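Leukotriene A-4 hydrolase (Saccharomyces cerevisiae, PDB 2XQ0) removes N-terminal residues from di- and tripeptides as a zinc-dependent aminopeptidase of the M1 family and has low epoxide hydrolase activity. Local coordinates at residues L69-D82 with F112-T125. Residues are numbered along the deposited sequence; the frame is centred on the assembly and turned at random.
Sequences LDTSYLDVQEVHID and FTLNIQFRTTDKCT
The Tyr73 ring, its CG beside the backbone N (chi1 -53°), is laid against Lys123 in the type I turn Thr121–Cys124; Lys123 CB stands over one ring face, 3.8 Å from the centroid and offset toward the rim, while CD runs on past Tyr73 CE1. Were Tyr73 replaced by an alanine, CB and CD of Lys123 would probably lose their platform and that chain be free to swing. Next to Tyr73 CB, Thr121 OG1 donates to Tyr73 O at 2.8 Å and accepts from Lys123 N, an ST turn; a water links the same carbonyl to Thr121 N. Strands 74-81 and 112-120 pair antiparallel in the large sheet of the M1 N-terminal domain, interrupted by a classic beta bulge: Gln77 and Glu78 both face Gln117, whose O takes Gln77 N at 2.9 Å and, weakly, Glu78 N. On the face of Val76 and Val79, Ile116 CD1 meets Leu69 CD1 tip to tip at 3.5 Å, and Ile116 CG2 reaches Val76 CG1; Val79 CG1 packs 3.6 Å from Leu114 CD1. On the other face Asp75 and Arg119 run side by side, Arg119 CD 3.5 Å from Asp75 OD2, carboxylate and guanidinium planes 66° apart and charged atoms not touching; a water bridges Glu78 OE2 and Gln117 OE1. At the far end Asp82 OD1 receives Thr113 N at 3.1 Å on its syn side, 25° out of the carboxylate plane.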
loop_
_atom_site.group_PDB
_atom_site.type_symbol
_atom_site.label_atom_id
_atom_site.label_comp_id
_atom_site.label_asym_id
_atom_site.label_seq_id
_atom_site.Cartn_x
_atom_site.Cartn_y
_atom_site.Cartn_z
ATOM N N LEU A 69 -24.739 -5.187 -9.883
ATOM C CA LEU A 69 -23.717 -4.493 -9.086
ATOM C C LEU A 69 -23.079 -5.434 -8.062
ATOM O O LEU A 69 -23.648 -6.481 -7.710
ATOM C CB LEU A 69 -24.287 -3.243 -8.395
ATOM C CG LEU A 69 -24.880 -2.071 -9.205
ATOM C CD1 LEU A 69 -25.178 -0.865 -8.319
ATOM C CD2 LEU A 69 -23.980 -1.630 -10.307
ATOM N N ASP A 70 -21.888 -5.049 -7.601
ATOM C CA ASP A 70 -21.129 -5.788 -6.602
ATOM C C ASP A 70 -21.647 -5.354 -5.240
ATOM O O ASP A 70 -21.913 -4.185 -5.043
ATOM C CB ASP A 70 -19.648 -5.365 -6.667
ATOM C CG ASP A 70 -18.902 -5.944 -7.861
ATOM O OD1 ASP A 70 -18.816 -7.184 -7.950
ATOM O OD2 ASP A 70 -18.342 -5.157 -8.673
ATOM N N THR A 71 -21.786 -6.289 -4.310
ATOM C CA THR A 71 -21.988 -5.961 -2.903
ATOM C C THR A 71 -21.324 -7.062 -2.123
ATOM O O THR A 71 -21.107 -8.150 -2.662
ATOM C CB THR A 71 -23.490 -5.906 -2.472
ATOM O OG1 THR A 71 -24.018 -7.233 -2.340
ATOM C CG2 THR A 71 -24.319 -5.119 -3.455
ATOM N N SER A 72 -20.994 -6.771 -0.867
ATOM C CA SER A 72 -20.498 -7.770 0.068
ATOM C C SER A 72 -20.952 -7.418 1.484
ATOM O O SER A 72 -20.540 -6.400 2.051
ATOM C CB SER A 72 -18.975 -7.849 0.033
ATOM O OG SER A 72 -18.544 -8.761 1.028
ATOM N N TYR A 73 -21.806 -8.262 2.046
ATOM C CA TYR A 73 -22.362 -8.037 3.372
ATOM C C TYR A 73 -23.001 -6.663 3.519
ATOM O O TYR A 73 -22.854 -6.012 4.557
ATOM C CB TYR A 73 -21.280 -8.194 4.435
ATOM C CG TYR A 73 -20.506 -9.489 4.383
ATOM C CD1 TYR A 73 -21.134 -10.714 4.572
ATOM C CD2 TYR A 73 -19.134 -9.482 4.173
ATOM C CE1 TYR A 73 -20.413 -11.895 4.539
ATOM C CE2 TYR A 73 -18.409 -10.646 4.134
ATOM C CZ TYR A 73 -19.049 -11.849 4.320
ATOM O OH TYR A 73 -18.305 -13.000 4.286
ATOM N N LEU A 74 -23.694 -6.205 2.489
ATOM C CA LEU A 74 -24.510 -4.998 2.640
ATOM C C LEU A 74 -25.965 -5.371 2.886
ATOM O O LEU A 74 -26.427 -6.440 2.482
ATOM C CB LEU A 74 -24.430 -4.094 1.412
ATOM C CG LEU A 74 -23.113 -3.415 1.077
ATOM C CD1 LEU A 74 -23.216 -2.687 -0.266
ATOM C CD2 LEU A 74 -22.730 -2.460 2.182
ATOM N N ASP A 75 -26.671 -4.487 3.580
ATOM C CA ASP A 75 -28.114 -4.574 3.710
ATOM C C ASP A 75 -28.710 -3.601 2.680
ATOM O O ASP A 75 -28.783 -2.406 2.926
ATOM C CB ASP A 75 -28.505 -4.185 5.145
ATOM C CG ASP A 75 -29.996 -4.203 5.386
ATOM O OD1 ASP A 75 -30.760 -4.617 4.489
ATOM O OD2 ASP A 75 -30.401 -3.793 6.499
ATOM N N VAL A 76 -29.100 -4.110 1.512
ATOM C CA VAL A 76 -29.734 -3.269 0.497
ATOM C C VAL A 76 -31.238 -3.155 0.781
ATOM O O VAL A 76 -31.948 -4.160 0.862
ATOM C CB VAL A 76 -29.513 -3.814 -0.932
ATOM C CG1 VAL A 76 -30.213 -2.928 -1.964
ATOM C CG2 VAL A 76 -28.020 -3.903 -1.240
ATOM N N GLN A 77 -31.715 -1.925 0.915
ATOM C CA GLN A 77 -33.044 -1.675 1.468
ATOM C C GLN A 77 -34.068 -1.290 0.417
ATOM O O GLN A 77 -35.194 -1.806 0.420
ATOM C CB GLN A 77 -32.961 -0.581 2.536
ATOM C CG GLN A 77 -32.115 -0.953 3.723
ATOM C CD GLN A 77 -31.788 0.250 4.577
ATOM O OE1 GLN A 77 -31.350 1.283 4.067
ATOM N NE2 GLN A 77 -31.997 0.127 5.882
ATOM N N GLU A 78 -33.689 -0.375 -0.470
ATOM C CA GLU A 78 -34.602 0.077 -1.513
ATOM C C GLU A 78 -33.802 0.464 -2.740
ATOM O O GLU A 78 -32.653 0.863 -2.628
ATOM C CB GLU A 78 -35.414 1.292 -1.042
ATOM C CG GLU A 78 -36.225 1.069 0.227
ATOM C CD GLU A 78 -36.833 2.354 0.782
ATOM O OE1 GLU A 78 -37.217 3.235 -0.018
ATOM O OE2 GLU A 78 -36.929 2.479 2.024
ATOM N N VAL A 79 -34.420 0.360 -3.909
ATOM C CA VAL A 79 -33.808 0.821 -5.151
ATOM C C VAL A 79 -34.822 1.594 -5.997
ATOM O O VAL A 79 -35.953 1.127 -6.209
ATOM C CB VAL A 79 -33.331 -0.351 -6.007
ATOM C CG1 VAL A 79 -32.687 0.181 -7.279
ATOM C CG2 VAL A 79 -32.363 -1.245 -5.228
ATOM N N HIS A 80 -34.409 2.755 -6.491
ATOM C CA HIS A 80 -35.243 3.567 -7.376
ATOM C C HIS A 80 -34.470 3.896 -8.648
ATOM O O HIS A 80 -33.266 4.165 -8.607
ATOM C CB HIS A 80 -35.615 4.882 -6.702
ATOM C CG HIS A 80 -36.610 4.747 -5.596
ATOM N ND1 HIS A 80 -36.244 4.474 -4.297
ATOM C CD2 HIS A 80 -37.954 4.888 -5.587
ATOM C CE1 HIS A 80 -37.323 4.432 -3.537
ATOM N NE2 HIS A 80 -38.376 4.678 -4.295
ATOM N N ILE A 81 -35.162 3.855 -9.779
ATOM C CA ILE A 81 -34.636 4.373 -11.036
ATOM C C ILE A 81 -35.558 5.490 -11.537
ATOM O O ILE A 81 -36.767 5.306 -11.644
ATOM C CB ILE A 81 -34.510 3.271 -12.093
ATOM C CG1 ILE A 81 -33.391 2.295 -11.696
ATOM C CG2 ILE A 81 -34.222 3.884 -13.456
ATOM C CD1 ILE A 81 -33.385 0.987 -12.480
ATOM N N ASP A 82 -34.989 6.656 -11.809
ATOM C CA ASP A 82 -35.779 7.800 -12.233
ATOM C C ASP A 82 -36.968 8.064 -11.307
ATOM O O ASP A 82 -38.094 8.239 -11.765
ATOM C CB ASP A 82 -36.254 7.595 -13.671
ATOM C CG ASP A 82 -35.113 7.636 -14.660
ATOM O OD1 ASP A 82 -34.016 8.099 -14.271
ATOM O OD2 ASP A 82 -35.300 7.209 -15.816
ATOM N N PHE A 112 -29.947 7.531 -17.359
ATOM C CA PHE A 112 -30.872 7.359 -16.243
ATOM C C PHE A 112 -30.171 7.515 -14.898
ATOM O O PHE A 112 -28.937 7.482 -14.812
ATOM C CB PHE A 112 -31.626 6.021 -16.347
ATOM C CG PHE A 112 -30.744 4.791 -16.191
ATOM C CD1 PHE A 112 -30.652 4.138 -14.970
ATOM C CD2 PHE A 112 -30.032 4.280 -17.268
ATOM C CE1 PHE A 112 -29.866 2.998 -14.816
ATOM C CE2 PHE A 112 -29.236 3.137 -17.127
ATOM C CZ PHE A 112 -29.150 2.495 -15.893
ATOM N N THR A 113 -30.967 7.720 -13.855
ATOM C CA THR A 113 -30.446 7.868 -12.511
ATOM C C THR A 113 -30.829 6.649 -11.689
ATOM O O THR A 113 -31.984 6.189 -11.735
ATOM C CB THR A 113 -31.006 9.130 -11.853
ATOM O OG1 THR A 113 -30.566 10.277 -12.591
ATOM C CG2 THR A 113 -30.527 9.250 -10.418
ATOM N N LEU A 114 -29.849 6.122 -10.954
ATOM C CA LEU A 114 -30.033 4.941 -10.110
ATOM C C LEU A 114 -29.738 5.270 -8.651
ATOM O O LEU A 114 -28.623 5.681 -8.319
ATOM C CB LEU A 114 -29.116 3.819 -10.581
ATOM C CG LEU A 114 -28.985 2.641 -9.616
ATOM C CD1 LEU A 114 -30.333 1.977 -9.399
ATOM C CD2 LEU A 114 -27.968 1.645 -10.123
ATOM N N ASN A 115 -30.736 5.110 -7.785
ATOM C CA ASN A 115 -30.546 5.340 -6.358
ATOM C C ASN A 115 -30.750 4.058 -5.555
ATOM O O ASN A 115 -31.755 3.361 -5.706
ATOM C CB ASN A 115 -31.482 6.440 -5.845
ATOM C CG ASN A 115 -31.266 6.753 -4.367
ATOM O OD1 ASN A 115 -31.931 6.194 -3.496
ATOM N ND2 ASN A 115 -30.340 7.647 -4.084
ATOM N N ILE A 116 -29.788 3.743 -4.700
ATOM C CA ILE A 116 -29.892 2.571 -3.838
ATOM C C ILE A 116 -29.692 2.971 -2.383
ATOM O O ILE A 116 -28.645 3.514 -2.021
ATOM C CB ILE A 116 -28.815 1.548 -4.183
ATOM C CG1 ILE A 116 -28.828 1.238 -5.687
ATOM C CG2 ILE A 116 -28.974 0.293 -3.327
ATOM C CD1 ILE A 116 -27.550 0.621 -6.184
ATOM N N GLN A 117 -30.682 2.687 -1.549
ATOM C CA GLN A 117 -30.552 2.901 -0.116
ATOM C C GLN A 117 -30.021 1.641 0.516
ATOM O O GLN A 117 -30.465 0.541 0.198
ATOM C CB GLN A 117 -31.897 3.239 0.520
ATOM C CG GLN A 117 -32.460 4.575 0.114
ATOM C CD GLN A 117 -33.879 4.743 0.591
ATOM O OE1 GLN A 117 -34.168 4.575 1.778
ATOM N NE2 GLN A 117 -34.781 5.057 -0.331
ATOM N N PHE A 118 -29.083 1.803 1.434
ATOM C CA PHE A 118 -28.443 0.649 2.024
ATOM C C PHE A 118 -27.858 1.031 3.368
ATOM O O PHE A 118 -27.789 2.218 3.710
ATOM C CB PHE A 118 -27.316 0.166 1.098
ATOM C CG PHE A 118 -26.166 1.122 1.020
ATOM C CD1 PHE A 118 -26.214 2.219 0.172
ATOM C CD2 PHE A 118 -25.052 0.945 1.814
ATOM C CE1 PHE A 118 -25.161 3.108 0.115
ATOM C CE2 PHE A 118 -24.014 1.827 1.765
ATOM C CZ PHE A 118 -24.067 2.919 0.917
ATOM N N ARG A 119 -27.420 0.020 4.113
ATOM C CA ARG A 119 -26.563 0.234 5.266
ATOM C C ARG A 119 -25.479 -0.847 5.317
ATOM O O ARG A 119 -25.669 -1.958 4.815
ATOM C CB ARG A 119 -27.387 0.237 6.560
ATOM C CG ARG A 119 -28.157 -1.049 6.803
ATOM C CD ARG A 119 -29.098 -0.934 8.018
ATOM N NE ARG A 119 -28.332 -0.693 9.235
ATOM C CZ ARG A 119 -28.281 0.471 9.878
ATOM N NH1 ARG A 119 -28.979 1.512 9.437
ATOM N NH2 ARG A 119 -27.544 0.584 10.979
ATOM N N THR A 120 -24.338 -0.514 5.916
ATOM C CA THR A 120 -23.321 -1.513 6.188
ATOM C C THR A 120 -23.759 -2.462 7.309
ATOM O O THR A 120 -24.675 -2.163 8.078
ATOM C CB THR A 120 -21.951 -0.878 6.504
ATOM O OG1 THR A 120 -22.032 -0.045 7.686
ATOM C CG2 THR A 120 -21.490 -0.052 5.326
ATOM N N THR A 121 -23.121 -3.622 7.393
ATOM C CA THR A 121 -23.487 -4.581 8.432
ATOM C C THR A 121 -22.300 -4.883 9.339
ATOM O O THR A 121 -21.182 -4.398 9.110
ATOM C CB THR A 121 -24.057 -5.908 7.846
ATOM O OG1 THR A 121 -22.999 -6.684 7.270
ATOM C CG2 THR A 121 -25.137 -5.639 6.797
ATOM N N ASP A 122 -22.555 -5.667 10.378
ATOM C CA ASP A 122 -21.502 -6.095 11.291
ATOM C C ASP A 122 -20.400 -6.875 10.559
ATOM O O ASP A 122 -19.270 -6.924 11.022
ATOM C CB ASP A 122 -22.083 -6.967 12.410
ATOM C CG ASP A 122 -23.108 -6.232 13.258
ATOM O OD1 ASP A 122 -23.256 -5.002 13.091
ATOM O OD2 ASP A 122 -23.769 -6.886 14.096
ATOM N N LYS A 123 -20.732 -7.493 9.427
ATOM C CA LYS A 123 -19.738 -8.255 8.657
ATOM C C LYS A 123 -18.924 -7.412 7.654
ATOM O O LYS A 123 -18.065 -7.939 6.929
ATOM C CB LYS A 123 -20.395 -9.437 7.937
ATOM C CG LYS A 123 -20.874 -10.547 8.860
ATOM C CD LYS A 123 -20.750 -11.908 8.177
ATOM C CE LYS A 123 -21.361 -13.031 9.007
ATOM N NZ LYS A 123 -22.852 -13.031 8.944
ATOM N N CYS A 124 -19.203 -6.112 7.614
ATOM C CA CYS A 124 -18.493 -5.173 6.746
ATOM C C CYS A 124 -16.987 -5.413 6.787
ATOM O O CYS A 124 -16.420 -5.509 7.859
ATOM C CB CYS A 124 -18.751 -3.739 7.210
ATOM S SG CYS A 124 -18.007 -2.482 6.134
ATOM N N THR A 125 -16.350 -5.523 5.625
ATOM C CA THR A 125 -14.901 -5.725 5.568
ATOM C C THR A 125 -14.161 -4.438 5.208
ATOM O O THR A 125 -12.933 -4.424 5.083
ATOM C CB THR A 125 -14.523 -6.812 4.536
ATOM O OG1 THR A 125 -14.936 -6.396 3.223
ATOM C CG2 THR A 125 -15.190 -8.151 4.890
HETATM O O HOH W 1 -15.889 -8.300 1.634
HETATM O O HOH W 2 -21.110 -3.821 5.026
HETATM O O HOH W 3 -35.295 3.299 4.064
#